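Side-chain contacts in citrate synthase (Mycobacterium tuberculosis, PDB 4TVM), which catalyses the condensation of oxaloacetate with acetyl-CoA and water to give citrate and CoA, an entry step of the Krebs cycle: residues A[69-73]-A[74-78]; A[99-102]-A[103-107]. One frame throughout, in Å; residues are numbered along the deposited sequence.

How the contacts relate
Both contacts are local, and they follow one another along the chain without nesting or crossing. Contact 1 comes first: strand 68-71 turns back within four residues to pair with strand 74-75, which runs straight into helix 76-82, so the tight hairpin loop is closed at residues 69-78. The chain then passes through helix 85-94 before contact 2, where residues 99-107 cap and wind the first turns of helix 100-111. The centres of the two contacts are about 20 Å apart, and their nearest atoms about 10 Å, so they do not touch. Helix 85-94 joins them indirectly, since Tyr71 and Tyr74 of contact 1 pack on Leu91, while Phe106 of contact 2 meets Ile86, Tyr90 and Tyr94.

Contact 1: A[69-73]-A[74-78]; sequences LRYRG and YPIDQ
Leu69 and Ile76 meet where the hairpin runs into a helix, with Leu69 CD2 3.9 Å from Ile76 CG1 and the two side chains slanting across each other. The carbonyl O of Leu69 takes a weak hydrogen bond from Ile76 N. Next along the strand, Arg70 lies on the same face of the sheet as Pro75, its partner in an antiparallel non-hydrogen-bonded pair. Arg70 CG sits 3.9 Å from Pro75 CG, and the proline ring comes to the edge of the guanidinium; the extended arm carries NH1 on to a salt bridge with Glu26.

Tyr71 and Tyr74 form the hydrogen-bonded pair on the other face. Tyr71 N gives to Tyr74 O at 2.9 Å, and Tyr74 N returns a 3.1 Å hydrogen bond to Tyr71 O. With its CG anti to the carbonyl carbon (chi1 -56°), Tyr71 brings its ring to Ile76: Tyr71 CE2 lies 3.5 Å from Ile76 CD1. Its hydroxyl is hydrogen-bonded to Ile227 O. Both corner residues, Arg72 and Gly73, have the positive phi of a type I' turn, and glycine suits the second of them; Arg72 sends its guanidinium off to Leu92 O. Beyond the corner, Tyr74 rests its ring edge against Tyr71 O, and Tyr74 CD2 is 3.3 Å from Tyr71 O.

The chemistry thus separates by face: Arg70 lays its aliphatic CG against Pro75 and sends NH1 away from the ring to the Glu26 carboxylate, whereas Tyr71 combines an apolar contact with a fixed hydroxyl, its side chain about 8 Å from a bound oxaloacetate.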
loop_
_atom_site.group_PDB
_atom_site.type_symbol
_atom_site.label_atom_id
_atom_site.label_comp_id
_atom_site.label_asym_id
_atom_site.label_seq_id
_atom_site.Cartn_x
_atom_site.Cartn_y
_atom_site.Cartn_z
ATOM N N LEU A 69 -16.637 -21.083 -0.116
ATOM C CA LEU A 69 -16.320 -19.746 -0.631
ATOM C C LEU A 69 -17.486 -19.168 -1.411
ATOM O O LEU A 69 -17.791 -19.644 -2.502
ATOM C CB LEU A 69 -15.117 -19.798 -1.557
ATOM C CG LEU A 69 -14.806 -18.484 -2.286
ATOM C CD1 LEU A 69 -14.485 -17.382 -1.303
ATOM C CD2 LEU A 69 -13.632 -18.685 -3.214
ATOM N N ARG A 70 -18.112 -18.112 -0.907
ATOM C CA ARG A 70 -19.197 -17.470 -1.653
ATOM C C ARG A 70 -18.992 -15.986 -1.975
ATOM O O ARG A 70 -18.510 -15.228 -1.138
ATOM C CB ARG A 70 -20.440 -17.575 -0.826
ATOM C CG ARG A 70 -21.043 -18.974 -0.829
ATOM C CD ARG A 70 -21.982 -19.143 0.360
ATOM N NE ARG A 70 -22.150 -20.543 0.691
ATOM C CZ ARG A 70 -22.492 -20.990 1.895
ATOM N NH1 ARG A 70 -22.673 -20.138 2.917
ATOM N NH2 ARG A 70 -22.627 -22.303 2.069
ATOM N N TYR A 71 -19.382 -15.551 -3.167
ATOM C CA TYR A 71 -19.432 -14.106 -3.440
ATOM C C TYR A 71 -20.887 -13.656 -3.355
ATOM O O TYR A 71 -21.727 -14.054 -4.173
ATOM C CB TYR A 71 -18.881 -13.748 -4.818
ATOM C CG TYR A 71 -17.457 -14.203 -5.127
ATOM C CD1 TYR A 71 -16.472 -14.286 -4.156
ATOM C CD2 TYR A 71 -17.093 -14.464 -6.428
ATOM C CE1 TYR A 71 -15.150 -14.659 -4.485
ATOM C CE2 TYR A 71 -15.813 -14.856 -6.756
ATOM C CZ TYR A 71 -14.845 -14.937 -5.788
ATOM O OH TYR A 71 -13.607 -15.337 -6.181
ATOM N N ARG A 72 -21.178 -12.844 -2.342
ATOM C CA ARG A 72 -22.516 -12.308 -2.121
ATOM C C ARG A 72 -23.542 -13.417 -1.880
ATOM O O ARG A 72 -24.724 -13.266 -2.178
ATOM C CB ARG A 72 -22.931 -11.397 -3.278
ATOM C CG ARG A 72 -21.930 -10.283 -3.574
ATOM C CD ARG A 72 -21.962 -9.240 -2.476
ATOM N NE ARG A 72 -21.351 -7.959 -2.828
ATOM C CZ ARG A 72 -21.347 -6.887 -2.019
ATOM N NH1 ARG A 72 -21.943 -6.932 -0.818
ATOM N NH2 ARG A 72 -20.750 -5.756 -2.403
ATOM N N GLY A 73 -23.094 -14.507 -1.286
ATOM C CA GLY A 73 -23.978 -15.622 -0.932
ATOM C C GLY A 73 -23.889 -16.773 -1.912
ATOM O O GLY A 73 -24.343 -17.877 -1.596
ATOM N N TYR A 74 -23.327 -16.529 -3.099
ATOM C CA TYR A 74 -23.326 -17.509 -4.178
ATOM C C TYR A 74 -22.062 -18.348 -4.170
ATOM O O TYR A 74 -20.977 -17.801 -4.140
ATOM C CB TYR A 74 -23.409 -16.810 -5.510
ATOM C CG TYR A 74 -24.653 -15.997 -5.701
ATOM C CD1 TYR A 74 -25.890 -16.620 -5.890
ATOM C CD2 TYR A 74 -24.608 -14.603 -5.722
ATOM C CE1 TYR A 74 -27.044 -15.883 -6.073
ATOM C CE2 TYR A 74 -25.755 -13.857 -5.917
ATOM C CZ TYR A 74 -26.965 -14.498 -6.098
ATOM O OH TYR A 74 -28.106 -13.774 -6.308
ATOM N N PRO A 75 -22.194 -19.680 -4.217
ATOM C CA PRO A 75 -20.946 -20.449 -4.153
ATOM C C PRO A 75 -20.082 -20.394 -5.420
ATOM O O PRO A 75 -20.580 -20.164 -6.523
ATOM C CB PRO A 75 -21.425 -21.883 -3.849
ATOM C CG PRO A 75 -22.732 -21.688 -3.144
ATOM C CD PRO A 75 -23.373 -20.516 -3.861
ATOM N N ILE A 76 -18.777 -20.605 -5.214
ATOM C CA ILE A 76 -17.768 -20.378 -6.217
ATOM C C ILE A 76 -17.904 -21.382 -7.320
ATOM O O ILE A 76 -17.674 -21.050 -8.483
ATOM C CB ILE A 76 -16.342 -20.411 -5.615
ATOM C CG1 ILE A 76 -15.333 -19.745 -6.560
ATOM C CG2 ILE A 76 -15.892 -21.829 -5.259
ATOM C CD1 ILE A 76 -15.703 -18.339 -6.959
ATOM N N ASP A 77 -18.297 -22.608 -6.978
ATOM C CA ASP A 77 -18.443 -23.644 -7.991
ATOM C C ASP A 77 -19.539 -23.241 -8.961
ATOM O O ASP A 77 -19.411 -23.453 -10.150
ATOM C CB ASP A 77 -18.669 -25.045 -7.380
ATOM C CG ASP A 77 -19.885 -25.127 -6.438
ATOM O OD1 ASP A 77 -20.655 -24.163 -6.316
ATOM O OD2 ASP A 77 -20.067 -26.185 -5.807
ATOM N N GLN A 78 -20.601 -22.619 -8.465
ATOM C CA GLN A 78 -21.708 -22.190 -9.340
ATOM C C GLN A 78 -21.317 -21.019 -10.274
ATOM O O GLN A 78 -21.618 -21.036 -11.471
ATOM C CB GLN A 78 -22.964 -21.858 -8.497
ATOM C CG GLN A 78 -23.783 -23.083 -8.070
ATOM C CD GLN A 78 -24.897 -22.789 -7.058
ATOM O OE1 GLN A 78 -25.008 -23.428 -6.004
ATOM N NE2 GLN A 78 -25.735 -21.854 -7.383
#

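Contact 2: A[99-102]-A[103-107]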
loop_
_atom_site.group_PDB
_atom_site.type_symbol
_atom_site.label_atom_id
_atom_site.label_comp_id
_atom_site.label_asym_id
_atom_site.label_seq_id
_atom_site.Cartn_x
_atom_site.Cartn_y
_atom_site.Cartn_z
ATOM N N ASP A 99 -29.795 -7.929 -13.965
ATOM C CA ASP A 99 -30.775 -8.317 -14.974
ATOM C C ASP A 99 -30.201 -7.935 -16.324
ATOM O O ASP A 99 -29.273 -7.124 -16.397
ATOM C CB ASP A 99 -32.161 -7.692 -14.722
ATOM C CG ASP A 99 -32.183 -6.176 -14.883
ATOM O OD1 ASP A 99 -31.517 -5.651 -15.798
ATOM O OD2 ASP A 99 -32.888 -5.510 -14.093
ATOM N N THR A 100 -30.764 -8.511 -17.382
ATOM C CA THR A 100 -30.201 -8.413 -18.721
ATOM C C THR A 100 -29.751 -6.991 -19.127
ATOM O O THR A 100 -28.676 -6.840 -19.676
ATOM C CB THR A 100 -31.185 -9.025 -19.753
ATOM O OG1 THR A 100 -31.345 -10.418 -19.466
ATOM C CG2 THR A 100 -30.681 -8.883 -21.197
ATOM N N ASP A 101 -30.557 -5.971 -18.853
ATOM C CA ASP A 101 -30.192 -4.592 -19.174
ATOM C C ASP A 101 -28.947 -4.181 -18.371
ATOM O O ASP A 101 -27.980 -3.660 -18.925
ATOM C CB ASP A 101 -31.340 -3.616 -18.844
ATOM C CG ASP A 101 -32.631 -3.894 -19.639
ATOM O OD1 ASP A 101 -32.574 -4.408 -20.782
ATOM O OD2 ASP A 101 -33.722 -3.575 -19.108
ATOM N N GLN A 102 -28.973 -4.422 -17.064
ATOM C CA GLN A 102 -27.885 -3.980 -16.190
ATOM C C GLN A 102 -26.514 -4.534 -16.589
ATOM O O GLN A 102 -25.510 -3.823 -16.512
ATOM C CB GLN A 102 -28.176 -4.354 -14.740
ATOM C CG GLN A 102 -29.245 -3.495 -14.099
ATOM C CD GLN A 102 -29.832 -4.113 -12.847
ATOM O OE1 GLN A 102 -29.882 -5.336 -12.693
ATOM N NE2 GLN A 102 -30.309 -3.270 -11.958
ATOM N N LEU A 103 -26.481 -5.784 -17.040
ATOM C CA LEU A 103 -25.231 -6.441 -17.413
ATOM C C LEU A 103 -24.706 -5.871 -18.704
ATOM O O LEU A 103 -23.507 -5.660 -18.850
ATOM C CB LEU A 103 -25.440 -7.940 -17.585
ATOM C CG LEU A 103 -24.320 -8.746 -18.256
ATOM C CD1 LEU A 103 -22.963 -8.547 -17.571
ATOM C CD2 LEU A 103 -24.740 -10.221 -18.274
ATOM N N ALA A 104 -25.617 -5.616 -19.631
ATOM C CA ALA A 104 -25.253 -5.190 -20.971
ATOM C C ALA A 104 -24.766 -3.754 -20.960
ATOM O O ALA A 104 -23.826 -3.397 -21.677
ATOM C CB ALA A 104 -26.449 -5.326 -21.916
ATOM N N GLN A 105 -25.441 -2.941 -20.161
ATOM C CA GLN A 105 -25.098 -1.545 -20.012
ATOM C C GLN A 105 -23.783 -1.406 -19.246
ATOM O O GLN A 105 -22.972 -0.555 -19.556
ATOM C CB GLN A 105 -26.262 -0.775 -19.366
ATOM C CG GLN A 105 -27.347 -0.445 -20.400
ATOM C CD GLN A 105 -28.733 -0.195 -19.815
ATOM O OE1 GLN A 105 -29.736 -0.685 -20.343
ATOM N NE2 GLN A 105 -28.798 0.579 -18.730
ATOM N N PHE A 106 -23.560 -2.286 -18.286
ATOM C CA PHE A 106 -22.301 -2.337 -17.537
ATOM C C PHE A 106 -21.144 -2.820 -18.419
ATOM O O PHE A 106 -20.016 -2.324 -18.359
ATOM C CB PHE A 106 -22.514 -3.302 -16.374
ATOM C CG PHE A 106 -21.306 -3.554 -15.546
ATOM C CD1 PHE A 106 -20.859 -2.598 -14.648
ATOM C CD2 PHE A 106 -20.641 -4.772 -15.615
ATOM C CE1 PHE A 106 -19.750 -2.837 -13.851
ATOM C CE2 PHE A 106 -19.541 -5.016 -14.807
ATOM C CZ PHE A 106 -19.100 -4.047 -13.925
ATOM N N THR A 107 -21.453 -3.836 -19.209
ATOM C CA THR A 107 -20.561 -4.432 -20.175
ATOM C C THR A 107 -20.267 -3.463 -21.272
ATOM O O THR A 107 -19.148 -3.389 -21.752
ATOM C CB THR A 107 -21.269 -5.650 -20.778
ATOM O OG1 THR A 107 -21.750 -6.448 -19.693
ATOM C CG2 THR A 107 -20.355 -6.458 -21.678
#
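Gln105 lies alongside the carbonyl of Asp101, one helical turn earlier. Its CG is anti to its own carbonyl carbon (chi1 -80°) and the rest of the chain is extended, which lays CB, CG and CD of Gln105 next to Asp101 O, with Gln105 CB at 3.4 Å. The amide end reaches on to the Asp101 side chain, where Gln105 OE1 is 3.7 Å from Asp101 CB. The same Asp101 O accepts the backbone hydrogen bond from Gln105 N at 2.9 Å; the N-H bonds to that oxygen while the carbons of the side chain only pack beside it.

At the start of the helix, Asp99 and Gln102 face each other in a capping box. Asp99 is the N-cap, and its OD1 receives Gln102 N at 3.1 Å in an almost straight bond (171° at the hydrogen). In return Gln102 OE1 accepts Asp99 N at 2.9 Å, the donor lying in the plane of the side-chain carbonyl. Each residue therefore offers a backbone N-H and a side-chain oxygen to the other, and this pins the glutamine carboxamide beside the helix end.

Phe106 points its ring in another direction. With CG anti to the backbone N (chi1 176°), the ring leads off toward helix 85-94, where it packs edge-to-face with Tyr90 and also touches Ile86 and Tyr94. Phe106 N bonds to Gln102 O at 3.1 Å. Ala104 sets its CB 3.5 Å from Thr100 O.

The capping box thus satisfies a first-turn N-H with a carboxylate, whose negative charge would be expected to interact favourably with the helix dipole, while the buried aromatic ring attaches this largely exposed helix to its neighbour.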